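Local coordinates for single-stranded-DNA-specific exonuclease RecJ (Thermus thermophilus, PDB 2ZXR), which degrades single-stranded DNA in the 5' to 3' direction, using divalent metal ions such as magnesium or manganese as cofactor, at residues R445-L450 / P458-L463; L12-Q17 / A34-G39; P424-A429 / A524-K529; H479-F482 / V487-L490. All blocks are in the same frame, centred on the assembly; numbering follows the deposited sequence.

Contact 1 of 4, residues R445-L450 / P458-L463; sequences RELALL and PEPLFL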
loop_
_atom_site.group_PDB
_atom_site.type_symbol
_atom_site.label_atom_id
_atom_site.label_comp_id
_atom_site.label_asym_id
_atom_site.label_seq_id
_atom_site.Cartn_x
_atom_site.Cartn_y
_atom_site.Cartn_z
ATOM N N ARG A 445 -6.908 6.302 -16.616
ATOM C CA ARG A 445 -6.679 5.128 -17.468
ATOM C C ARG A 445 -5.206 4.719 -17.474
ATOM O O ARG A 445 -4.896 3.528 -17.555
ATOM C CB ARG A 445 -7.167 5.374 -18.920
ATOM C CG ARG A 445 -8.697 5.572 -19.063
ATOM C CD ARG A 445 -9.158 5.751 -20.550
ATOM N NE ARG A 445 -8.559 6.925 -21.176
ATOM C CZ ARG A 445 -9.172 8.093 -21.389
ATOM N NH1 ARG A 445 -10.444 8.290 -21.052
ATOM N NH2 ARG A 445 -8.479 9.090 -21.905
ATOM N N GLU A 446 -4.294 5.687 -17.357
ATOM C CA GLU A 446 -2.859 5.364 -17.358
ATOM C C GLU A 446 -2.384 4.683 -16.063
ATOM O O GLU A 446 -1.471 3.852 -16.096
ATOM C CB GLU A 446 -2.027 6.630 -17.654
ATOM C CG GLU A 446 -2.058 7.063 -19.136
ATOM C CD GLU A 446 -1.553 8.483 -19.360
ATOM O OE1 GLU A 446 -0.972 9.074 -18.425
ATOM O OE2 GLU A 446 -1.732 9.016 -20.476
ATOM N N LEU A 447 -2.992 5.036 -14.933
ATOM C CA LEU A 447 -2.655 4.442 -13.633
ATOM C C LEU A 447 -3.207 3.017 -13.516
ATOM O O LEU A 447 -2.759 2.239 -12.673
ATOM C CB LEU A 447 -3.252 5.270 -12.494
ATOM C CG LEU A 447 -2.618 6.647 -12.319
ATOM C CD1 LEU A 447 -3.363 7.447 -11.258
ATOM C CD2 LEU A 447 -1.171 6.475 -11.941
ATOM N N ALA A 448 -4.180 2.695 -14.364
ATOM C CA ALA A 448 -4.835 1.398 -14.365
ATOM C C ALA A 448 -3.872 0.231 -14.447
ATOM O O ALA A 448 -4.073 -0.785 -13.791
ATOM C CB ALA A 448 -5.829 1.319 -15.531
ATOM N N LEU A 449 -2.831 0.383 -15.259
ATOM C CA LEU A 449 -1.853 -0.677 -15.450
ATOM C C LEU A 449 -1.095 -1.083 -14.186
ATOM O O LEU A 449 -0.492 -2.146 -14.153
ATOM C CB LEU A 449 -0.849 -0.274 -16.538
ATOM C CG LEU A 449 -1.396 -0.432 -17.964
ATOM C CD1 LEU A 449 -1.777 -1.901 -18.175
ATOM C CD2 LEU A 449 -2.616 0.487 -18.179
ATOM N N LEU A 450 -1.130 -0.228 -13.165
ATOM C CA LEU A 450 -0.450 -0.489 -11.904
ATOM C C LEU A 450 -1.071 -1.640 -11.134
ATOM O O LEU A 450 -0.447 -2.223 -10.244
ATOM C CB LEU A 450 -0.483 0.758 -11.020
ATOM C CG LEU A 450 0.682 1.729 -11.201
ATOM C CD1 LEU A 450 0.413 3.016 -10.407
ATOM C CD2 LEU A 450 1.970 1.042 -10.737
ATOM N N PRO A 458 0.629 0.251 -3.320
ATOM C CA PRO A 458 -0.654 0.785 -2.871
ATOM C C PRO A 458 -1.142 1.738 -3.947
ATOM O O PRO A 458 -0.368 2.228 -4.747
ATOM C CB PRO A 458 -0.291 1.524 -1.591
ATOM C CG PRO A 458 1.063 2.035 -1.884
ATOM C CD PRO A 458 1.737 0.844 -2.548
ATOM N N GLU A 459 -2.434 1.978 -4.005
ATOM C CA GLU A 459 -2.922 2.904 -4.990
ATOM C C GLU A 459 -2.267 4.283 -4.680
ATOM O O GLU A 459 -2.127 4.684 -3.511
ATOM C CB GLU A 459 -4.437 2.961 -4.875
ATOM C CG GLU A 459 -5.128 3.798 -5.898
ATOM C CD GLU A 459 -6.617 3.556 -5.861
ATOM O OE1 GLU A 459 -7.077 2.788 -4.991
ATOM O OE2 GLU A 459 -7.318 4.128 -6.695
ATOM N N PRO A 460 -1.822 5.002 -5.719
ATOM C CA PRO A 460 -1.196 6.319 -5.502
ATOM C C PRO A 460 -2.141 7.403 -4.967
ATOM O O PRO A 460 -3.342 7.417 -5.287
ATOM C CB PRO A 460 -0.673 6.689 -6.887
ATOM C CG PRO A 460 -1.615 6.015 -7.791
ATOM C CD PRO A 460 -1.823 4.653 -7.150
ATOM N N LEU A 461 -1.587 8.319 -4.171
ATOM C CA LEU A 461 -2.358 9.434 -3.632
ATOM C C LEU A 461 -1.853 10.751 -4.216
ATOM O O LEU A 461 -0.635 10.978 -4.297
ATOM C CB LEU A 461 -2.233 9.504 -2.118
ATOM C CG LEU A 461 -2.788 8.338 -1.317
ATOM C CD1 LEU A 461 -2.230 8.427 0.102
ATOM C CD2 LEU A 461 -4.319 8.366 -1.344
ATOM N N PHE A 462 -2.780 11.611 -4.628
ATOM C CA PHE A 462 -2.407 12.907 -5.185
ATOM C C PHE A 462 -2.668 13.988 -4.143
ATOM O O PHE A 462 -3.482 13.830 -3.223
ATOM C CB PHE A 462 -3.214 13.259 -6.452
ATOM C CG PHE A 462 -2.863 12.430 -7.656
ATOM C CD1 PHE A 462 -3.509 11.224 -7.903
ATOM C CD2 PHE A 462 -1.856 12.834 -8.517
ATOM C CE1 PHE A 462 -3.151 10.428 -9.002
ATOM C CE2 PHE A 462 -1.488 12.056 -9.605
ATOM C CZ PHE A 462 -2.143 10.842 -9.851
ATOM N N LEU A 463 -1.992 15.112 -4.310
ATOM C CA LEU A 463 -2.178 16.205 -3.392
ATOM C C LEU A 463 -3.036 17.236 -4.098
ATOM O O LEU A 463 -2.803 17.532 -5.261
ATOM C CB LEU A 463 -0.819 16.797 -3.033
ATOM C CG LEU A 463 -0.789 18.071 -2.188
ATOM C CD1 LEU A 463 -1.227 17.754 -0.740
ATOM C CD2 LEU A 463 0.637 18.640 -2.207
#
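The phenyl ring of Phe462 meets Leu447 at its edge. Leu447 CD1 lies close to the plane of the ring, 3.7 Å from Phe462 CE1 and 3.9 Å from Phe462 CZ. One methyl thus touches two neighbouring carbons of the rim, and neither ring face is used by residues 445-450. Leu447 and Phe462 reach for one another from the two sides of the contact. Phe462 does not start out toward the helix. Its chi1 of -71° sets CG beside the backbone N, and only the far end of the ring comes close to Leu447. The same leucine also touches the pyrrolidine ring of Pro460. Pro460 CG sits near both branches of the leucine, 4.1 Å from Leu447 CD1 and 4.2 Å from Leu447 CD2. The leucine and the proline ring pass alongside one another, pointing opposite ways. One turn on, Leu450 adds a looser touch, with its CD1 4.3 Å from Pro460 CD. Helix 440-447 links strand 426-433 to strand 462-466 in a beta-alpha-beta unit, and the two strands run parallel as neighbours in one mixed sheet. Leu447 and Leu450 therefore press the end of the connecting helix, and the turn after it, against the chain that leads into the second strand. No hydrogen bond crosses between the segments, and all four touching residues are buried. Pro460 is also covered by Tyr453 and Phe462 by Leu431 and Leu434. Helix 29-37 flanks the leucines: Leu450 rests on Ala34 and Tyr35, and the backbone O of Glu446 accepts a hydrogen bond from the Tyr35 hydroxyl.

Contact 2 of 4, residues L12-Q17 / A34-G39; sequences LPPLAQ and AYWHRG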
loop_
_atom_site.group_PDB
_atom_site.type_symbol
_atom_site.label_atom_id
_atom_site.label_comp_id
_atom_site.label_asym_id
_atom_site.label_seq_id
_atom_site.Cartn_x
_atom_site.Cartn_y
_atom_site.Cartn_z
ATOM N N LEU A 12 11.230 13.922 -7.616
ATOM C CA LEU A 12 11.092 13.896 -9.072
ATOM C C LEU A 12 12.259 13.054 -9.574
ATOM O O LEU A 12 13.404 13.171 -9.085
ATOM C CB LEU A 12 11.159 15.297 -9.699
ATOM C CG LEU A 12 10.087 16.299 -9.263
ATOM C CD1 LEU A 12 10.233 17.599 -10.063
ATOM C CD2 LEU A 12 8.712 15.703 -9.444
ATOM N N PRO A 13 11.991 12.162 -10.536
ATOM C CA PRO A 13 13.099 11.341 -11.038
ATOM C C PRO A 13 13.928 12.137 -12.036
ATOM O O PRO A 13 13.545 13.246 -12.431
ATOM C CB PRO A 13 12.379 10.168 -11.705
ATOM C CG PRO A 13 11.164 10.825 -12.281
ATOM C CD PRO A 13 10.717 11.799 -11.183
ATOM N N PRO A 14 15.092 11.600 -12.431
ATOM C CA PRO A 14 15.896 12.344 -13.406
ATOM C C PRO A 14 15.124 12.372 -14.731
ATOM O O PRO A 14 14.567 11.358 -15.184
ATOM C CB PRO A 14 17.215 11.556 -13.481
ATOM C CG PRO A 14 16.933 10.232 -12.740
ATOM C CD PRO A 14 15.897 10.596 -11.712
ATOM N N LEU A 15 15.075 13.545 -15.345
ATOM C CA LEU A 15 14.326 13.702 -16.583
ATOM C C LEU A 15 14.534 12.665 -17.687
ATOM O O LEU A 15 13.557 12.193 -18.269
ATOM C CB LEU A 15 14.552 15.093 -17.154
ATOM C CG LEU A 15 13.826 16.225 -16.436
ATOM C CD1 LEU A 15 13.202 17.118 -17.516
ATOM C CD2 LEU A 15 12.744 15.696 -15.511
ATOM N N ALA A 16 15.778 12.316 -17.993
ATOM C CA ALA A 16 16.000 11.326 -19.046
ATOM C C ALA A 16 15.349 9.983 -18.700
ATOM O O ALA A 16 14.857 9.302 -19.592
ATOM C CB ALA A 16 17.491 11.140 -19.316
ATOM N N GLN A 17 15.337 9.596 -17.419
ATOM C CA GLN A 17 14.693 8.339 -17.041
ATOM C C GLN A 17 13.168 8.525 -17.012
ATOM O O GLN A 17 12.417 7.624 -17.372
ATOM C CB GLN A 17 15.165 7.853 -15.667
ATOM C CG GLN A 17 16.673 7.726 -15.495
ATOM C CD GLN A 17 17.039 7.120 -14.139
ATOM O OE1 GLN A 17 18.105 7.406 -13.577
ATOM N NE2 GLN A 17 16.162 6.272 -13.615
ATOM N N ALA A 34 4.812 7.316 -10.968
ATOM C CA ALA A 34 4.440 6.155 -10.146
ATOM C C ALA A 34 5.223 4.908 -10.582
ATOM O O ALA A 34 5.851 4.220 -9.758
ATOM C CB ALA A 34 2.938 5.903 -10.250
ATOM N N TYR A 35 5.206 4.618 -11.881
ATOM C CA TYR A 35 5.950 3.465 -12.375
ATOM C C TYR A 35 7.436 3.584 -12.030
ATOM O O TYR A 35 8.039 2.611 -11.547
ATOM C CB TYR A 35 5.774 3.309 -13.884
ATOM C CG TYR A 35 4.359 2.998 -14.279
ATOM C CD1 TYR A 35 3.710 1.874 -13.776
ATOM C CD2 TYR A 35 3.654 3.842 -15.128
ATOM C CE1 TYR A 35 2.386 1.609 -14.114
ATOM C CE2 TYR A 35 2.344 3.594 -15.462
ATOM C CZ TYR A 35 1.708 2.481 -14.957
ATOM O OH TYR A 35 0.393 2.248 -15.273
ATOM N N TRP A 36 8.028 4.765 -12.245
ATOM C CA TRP A 36 9.449 4.925 -11.932
ATOM C C TRP A 36 9.731 4.574 -10.468
ATOM O O TRP A 36 10.694 3.862 -10.165
ATOM C CB TRP A 36 9.929 6.348 -12.209
ATOM C CG TRP A 36 11.425 6.506 -12.031
ATOM C CD1 TRP A 36 12.403 6.205 -12.949
ATOM C CD2 TRP A 36 12.106 6.994 -10.870
ATOM N NE1 TRP A 36 13.647 6.480 -12.426
ATOM C CE2 TRP A 36 13.497 6.964 -11.154
ATOM C CE3 TRP A 36 11.683 7.457 -9.619
ATOM C CZ2 TRP A 36 14.465 7.383 -10.225
ATOM C CZ3 TRP A 36 12.648 7.873 -8.693
ATOM C CH2 TRP A 36 14.024 7.830 -9.006
ATOM N N HIS A 37 8.885 5.060 -9.568
ATOM C CA HIS A 37 9.037 4.787 -8.145
ATOM C C HIS A 37 8.833 3.325 -7.756
ATOM O O HIS A 37 9.478 2.846 -6.830
ATOM C CB HIS A 37 8.066 5.647 -7.328
ATOM C CG HIS A 37 8.544 7.050 -7.105
ATOM N ND1 HIS A 37 9.761 7.337 -6.518
ATOM C CD2 HIS A 37 7.979 8.245 -7.401
ATOM C CE1 HIS A 37 9.925 8.648 -6.468
ATOM N NE2 HIS A 37 8.859 9.221 -6.996
ATOM N N ARG A 38 7.929 2.631 -8.445
ATOM C CA ARG A 38 7.619 1.242 -8.142
ATOM C C ARG A 38 8.553 0.328 -8.891
ATOM O O ARG A 38 8.391 -0.884 -8.854
ATOM C CB ARG A 38 6.181 0.891 -8.555
ATOM C CG ARG A 38 5.107 1.905 -8.194
ATOM C CD ARG A 38 4.531 1.661 -6.824
ATOM N NE ARG A 38 3.714 2.778 -6.355
ATOM C CZ ARG A 38 2.385 2.796 -6.329
ATOM N NH1 ARG A 38 1.692 1.749 -6.757
ATOM N NH2 ARG A 38 1.754 3.857 -5.839
ATOM N N GLY A 39 9.512 0.910 -9.597
ATOM C CA GLY A 39 10.464 0.112 -10.350
ATOM C C GLY A 39 9.992 -0.420 -11.691
ATOM O O GLY A 39 10.650 -1.291 -12.260
#
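This is a proline-tryptophan contact at the corner of two consecutive helices near the N-terminus. It joins the start of helix 15-25 to the end of helix 29-37, the two being linked by a short connection. Pro14 is the N-cap of the first helix. Gly39 closes the second with a Schellman motif, its positive phi bending the chain away. Between these ends, the side chain of Trp36 sets out toward residues 12-17, and CG anti to the backbone N (chi1 -174°) carries the indole up to the prolines. Pro13 CB lies over one face, 3.4 Å from the centre of the six-membered ring and 14° off its normal, a close CH-pi contact. The same carbon is 3.3 Å from Trp36 CD2 at the ring fusion, so the packing here is tight. Trp36 also makes a cation-pi contact with Arg41. Pro13 itself packs against Trp18, one turn into helix 15-25. Gln17 lies at the pyrrole side of the indole, its CB 3.8 Å from Trp36 NE1. Pro14 crosses the indole at about a right angle and touches the benzo end, with Pro14 CD 3.8 Å from Trp36 CZ2.

Contact 3 of 4, residues P424-A429 / A524-K529; sequences PVREVA and AVDLRK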
loop_
_atom_site.group_PDB
_atom_site.type_symbol
_atom_site.label_atom_id
_atom_site.label_comp_id
_atom_site.label_asym_id
_atom_site.label_seq_id
_atom_site.Cartn_x
_atom_site.Cartn_y
_atom_site.Cartn_z
ATOM N N PRO A 424 5.840 6.677 17.653
ATOM C CA PRO A 424 5.703 6.232 16.256
ATOM C C PRO A 424 5.065 7.379 15.455
ATOM O O PRO A 424 4.294 8.162 16.011
ATOM C CB PRO A 424 4.751 5.032 16.361
ATOM C CG PRO A 424 5.005 4.506 17.774
ATOM C CD PRO A 424 5.110 5.786 18.577
ATOM N N VAL A 425 5.390 7.471 14.165
ATOM C CA VAL A 425 4.816 8.488 13.278
ATOM C C VAL A 425 4.303 7.826 11.999
ATOM O O VAL A 425 4.879 6.846 11.530
ATOM C CB VAL A 425 5.861 9.572 12.875
ATOM C CG1 VAL A 425 6.279 10.361 14.097
ATOM C CG2 VAL A 425 7.079 8.911 12.196
ATOM N N ARG A 426 3.219 8.360 11.443
ATOM C CA ARG A 426 2.632 7.819 10.215
ATOM C C ARG A 426 2.991 8.742 9.053
ATOM O O ARG A 426 2.975 9.966 9.188
ATOM C CB ARG A 426 1.097 7.712 10.355
ATOM C CG ARG A 426 0.367 7.245 9.091
ATOM C CD ARG A 426 -1.002 6.587 9.381
ATOM N NE ARG A 426 -2.053 7.519 9.807
ATOM C CZ ARG A 426 -2.712 8.353 8.996
ATOM N NH1 ARG A 426 -3.649 9.163 9.490
ATOM N NH2 ARG A 426 -2.446 8.380 7.688
ATOM N N GLU A 427 3.362 8.156 7.926
ATOM C CA GLU A 427 3.680 8.954 6.749
ATOM C C GLU A 427 2.603 8.759 5.678
ATOM O O GLU A 427 2.036 7.677 5.559
ATOM C CB GLU A 427 5.026 8.562 6.145
ATOM C CG GLU A 427 5.152 9.074 4.703
ATOM C CD GLU A 427 6.515 8.864 4.073
ATOM O OE1 GLU A 427 7.488 9.521 4.523
ATOM O OE2 GLU A 427 6.611 8.048 3.122
ATOM N N VAL A 428 2.293 9.826 4.949
ATOM C CA VAL A 428 1.345 9.771 3.838
ATOM C C VAL A 428 2.227 10.163 2.657
ATOM O O VAL A 428 2.767 11.269 2.624
ATOM C CB VAL A 428 0.203 10.793 3.960
ATOM C CG1 VAL A 428 -0.694 10.696 2.734
ATOM C CG2 VAL A 428 -0.615 10.532 5.222
ATOM N N ALA A 429 2.411 9.243 1.723
ATOM C CA ALA A 429 3.249 9.479 0.554
ATOM C C ALA A 429 2.409 10.037 -0.602
ATOM O O ALA A 429 1.449 9.421 -1.054
ATOM C CB ALA A 429 3.945 8.169 0.139
ATOM N N ALA A 524 -10.990 11.588 -0.635
ATOM C CA ALA A 524 -9.950 11.989 0.304
ATOM C C ALA A 524 -9.612 10.904 1.338
ATOM O O ALA A 524 -10.512 10.332 1.935
ATOM C CB ALA A 524 -10.365 13.281 1.012
ATOM N N VAL A 525 -8.320 10.613 1.526
ATOM C CA VAL A 525 -7.887 9.647 2.529
ATOM C C VAL A 525 -7.441 10.473 3.742
ATOM O O VAL A 525 -7.588 10.042 4.896
ATOM C CB VAL A 525 -6.720 8.729 2.053
ATOM C CG1 VAL A 525 -7.107 8.010 0.773
ATOM C CG2 VAL A 525 -5.473 9.529 1.849
ATOM N N ASP A 526 -6.862 11.644 3.497
ATOM C CA ASP A 526 -6.512 12.517 4.615
ATOM C C ASP A 526 -6.781 13.937 4.155
ATOM O O ASP A 526 -6.725 14.235 2.957
ATOM C CB ASP A 526 -5.061 12.372 5.094
ATOM C CG ASP A 526 -4.864 12.899 6.539
ATOM O OD1 ASP A 526 -5.862 13.328 7.174
ATOM O OD2 ASP A 526 -3.719 12.890 7.057
ATOM N N LEU A 527 -7.092 14.798 5.115
ATOM C CA LEU A 527 -7.426 16.189 4.843
ATOM C C LEU A 527 -6.986 17.037 6.043
ATOM O O LEU A 527 -7.169 16.619 7.201
ATOM C CB LEU A 527 -8.938 16.273 4.618
ATOM C CG LEU A 527 -9.703 17.585 4.497
ATOM C CD1 LEU A 527 -11.146 17.240 4.160
ATOM C CD2 LEU A 527 -9.653 18.370 5.809
ATOM N N ARG A 528 -6.425 18.221 5.774
ATOM C CA ARG A 528 -5.938 19.074 6.855
ATOM C C ARG A 528 -5.691 20.542 6.487
ATOM O O ARG A 528 -5.694 20.930 5.318
ATOM C CB ARG A 528 -4.621 18.506 7.381
ATOM C CG ARG A 528 -3.481 18.678 6.379
ATOM C CD ARG A 528 -2.138 18.167 6.887
ATOM N NE ARG A 528 -1.053 18.529 5.971
ATOM C CZ ARG A 528 0.233 18.252 6.181
ATOM N NH1 ARG A 528 0.603 17.606 7.277
ATOM N NH2 ARG A 528 1.148 18.619 5.296
ATOM N N LYS A 529 -5.476 21.356 7.513
ATOM C CA LYS A 529 -5.141 22.754 7.308
ATOM C C LYS A 529 -3.694 22.589 6.862
ATOM O O LYS A 529 -2.974 21.765 7.413
ATOM C CB LYS A 529 -5.218 23.519 8.630
ATOM C CG LYS A 529 -4.509 24.869 8.631
ATOM C CD LYS A 529 -4.660 25.566 9.988
ATOM C CE LYS A 529 -3.965 26.920 10.010
ATOM N NZ LYS A 529 -2.530 26.794 9.635
#
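The carboxylate of Asp526, near Arg426 and Val428, is gripped at both oxygens. Its OD1 accepts the backbone N of the next residue, with Leu527 N to Asp526 OD1 at 2.8 Å. The N-H...O angle of 134° makes the bond bent, and the donor comes from above the carboxylate plane, 42° out of it. Its OD2 accepts Trp7 NE1 from strand 5-9. These two bonds fix the turn of the carboxylate. The charge of Arg426 comes only into the neighbourhood: Arg426 NH1 is 4.5 Å from Asp526 OD2, too far for a salt bridge. Asp526 OD2 stands obliquely to the guanidinium plane. The two opposite charges can still be expected to attract weakly. Val428 adds a loose touch, its CG2 methyl 4.3 Å from Asp526 OD2. The two strands, 426-433 and 517-528, belong to one mixed sheet but are not neighbours in it. They meet here through side chains, without any hydrogen bond between the two segments. Strand 517-528 belongs to the OB domain of RecJ, and OB folds are built on strongly curved sheets. Val525 and Asp526 both face Ala506 in a classic beta bulge, where the strand changes direction. The chain turns a corner at Val525, and the side chain of Asp526 then sets out toward strand 426-433. Val5 of strand 5-9 touches Arg426, Val428 and Asp526 alike, while Val428 also packs on Ala506. Further along, Arg528 lies on the indole of Trp7 as a cation-pi partner and forms a salt bridge with Glu504.

Contact 4 of 4, residues H479-F482 / V487-L490; sequences HLAF and VRVL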
loop_
_atom_site.group_PDB
_atom_site.type_symbol
_atom_site.label_atom_id
_atom_site.label_comp_id
_atom_site.label_asym_id
_atom_site.label_seq_id
_atom_site.Cartn_x
_atom_site.Cartn_y
_atom_site.Cartn_z
ATOM N N HIS A 479 -19.232 12.684 6.966
ATOM C CA HIS A 479 -19.352 12.607 5.517
ATOM C C HIS A 479 -19.748 13.904 4.831
ATOM O O HIS A 479 -20.751 14.505 5.187
ATOM C CB HIS A 479 -20.345 11.509 5.157
ATOM C CG HIS A 479 -20.037 10.824 3.868
ATOM N ND1 HIS A 479 -20.871 9.885 3.307
ATOM C CD2 HIS A 479 -18.973 10.927 3.037
ATOM C CE1 HIS A 479 -20.336 9.439 2.185
ATOM N NE2 HIS A 479 -19.184 10.055 1.999
ATOM N N LEU A 480 -18.956 14.319 3.840
ATOM C CA LEU A 480 -19.220 15.547 3.083
ATOM C C LEU A 480 -18.547 15.571 1.706
ATOM O O LEU A 480 -17.832 14.633 1.316
ATOM C CB LEU A 480 -18.771 16.780 3.882
ATOM C CG LEU A 480 -17.278 17.076 4.094
ATOM C CD1 LEU A 480 -16.715 17.745 2.864
ATOM C CD2 LEU A 480 -17.085 18.005 5.289
ATOM N N ALA A 481 -18.772 16.663 0.981
ATOM C CA ALA A 481 -18.207 16.831 -0.344
ATOM C C ALA A 481 -17.984 18.304 -0.638
ATOM O O ALA A 481 -18.766 19.156 -0.221
ATOM C CB ALA A 481 -19.138 16.230 -1.374
ATOM N N PHE A 482 -16.908 18.603 -1.355
ATOM C CA PHE A 482 -16.587 19.981 -1.712
ATOM C C PHE A 482 -15.699 19.993 -2.948
ATOM O O PHE A 482 -15.374 18.932 -3.492
ATOM C CB PHE A 482 -15.895 20.688 -0.542
ATOM C CG PHE A 482 -14.605 20.062 -0.131
ATOM C CD1 PHE A 482 -13.401 20.498 -0.672
ATOM C CD2 PHE A 482 -14.592 19.007 0.779
ATOM C CE1 PHE A 482 -12.199 19.891 -0.315
ATOM C CE2 PHE A 482 -13.401 18.393 1.143
ATOM C CZ PHE A 482 -12.201 18.836 0.594
ATOM N N VAL A 487 -12.319 20.311 -8.944
ATOM C CA VAL A 487 -12.324 18.853 -8.753
ATOM C C VAL A 487 -13.186 18.486 -7.549
ATOM O O VAL A 487 -12.959 18.999 -6.455
ATOM C CB VAL A 487 -10.906 18.301 -8.490
ATOM C CG1 VAL A 487 -11.000 16.839 -8.091
ATOM C CG2 VAL A 487 -10.036 18.471 -9.720
ATOM N N ARG A 488 -14.160 17.595 -7.734
ATOM C CA ARG A 488 -15.015 17.211 -6.618
ATOM C C ARG A 488 -14.369 16.160 -5.734
ATOM O O ARG A 488 -13.922 15.118 -6.221
ATOM C CB ARG A 488 -16.379 16.686 -7.094
ATOM C CG ARG A 488 -17.341 16.453 -5.912
ATOM C CD ARG A 488 -18.809 16.329 -6.322
ATOM N NE ARG A 488 -19.223 14.943 -6.479
ATOM C CZ ARG A 488 -20.035 14.289 -5.655
ATOM N NH1 ARG A 488 -20.550 14.897 -4.591
ATOM N NH2 ARG A 488 -20.313 13.010 -5.886
ATOM N N VAL A 489 -14.347 16.421 -4.432
ATOM C CA VAL A 489 -13.750 15.499 -3.479
ATOM C C VAL A 489 -14.728 15.086 -2.382
ATOM O O VAL A 489 -15.524 15.896 -1.920
ATOM C CB VAL A 489 -12.418 16.117 -2.898
ATOM C CG1 VAL A 489 -12.442 17.601 -3.021
ATOM C CG2 VAL A 489 -12.194 15.710 -1.456
ATOM N N LEU A 490 -14.676 13.807 -2.006
ATOM C CA LEU A 490 -15.526 13.215 -0.979
ATOM C C LEU A 490 -14.650 12.909 0.208
ATOM O O LEU A 490 -13.529 12.414 0.048
ATOM C CB LEU A 490 -16.140 11.916 -1.482
ATOM C CG LEU A 490 -16.953 12.059 -2.760
ATOM C CD1 LEU A 490 -17.126 10.680 -3.397
ATOM C CD2 LEU A 490 -18.300 12.714 -2.439
#
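Phe482 and Val489 face each other across two antiparallel strands, and the phenylalanine can be followed outward. Its CB leads to a CG held between the backbone N and the carbonyl carbon (chi1 61°), which brings the ring over toward the partner strand. On one side of the ring, Phe482 CE1 is 3.6 Å from Val489 CG1, and Phe482 CD1 is a little farther from the same methyl. At the tip, Phe482 CZ is 3.7 Å from Val489 CG2, and Phe482 CE2 touches that methyl too. The valine thus sets both branches against the ring. CG1 lies over one face, 3.9 Å from the ring centre and offset toward the rim, as a CH-pi contact. Leu480 CD1 of the same strand sits at the ring edge, in its plane. Leu527 of strand 517-528 also packs on Phe482. The backbones join the same two residues by a pair of bonds. Val489 N to Phe482 O, 2.9 Å, is nearly straight at 175°. Phe482 N to Val489 O, 3.1 Å, lies in the carbonyl plane. Ala481 and Leu490 pair without such bonds on the other face of the sheet, with Ala481 CB 3.8 Å from Leu490 CD2. There Arg488, bent at chi3, brings NH1 to 3.8 Å from Ala481 CB, while its NE forms a salt bridge with Glu521. Leu490 CD2 covers one face of this guanidinium. The alternation of hydrogen-bonded and non-hydrogen-bonded pairs is that of an antiparallel beta hairpin, here formed by strands 479-484 and 487-492 within the OB domain.

Overall arrangement
Along the chain, contact 2 closes first. Contact 3 then spans contacts 1 and 4, which follow in that order. Contacts 1, 3 and 4 all reach one mixed sheet, which includes strands of the OB domain. Contact 3 lies about 17 Å, centre to centre, from both contact 1 and contact 4. It touches contact 1 through Leu461 on Val428 and Val525, and contact 4 through Ala524 on Val489. Contact 2 touches contact 1 through Tyr35 and Arg38, with centres about 14 Å apart. The N-terminal helices are thereby joined to the OB domain. All four contacts lie away from the metal site.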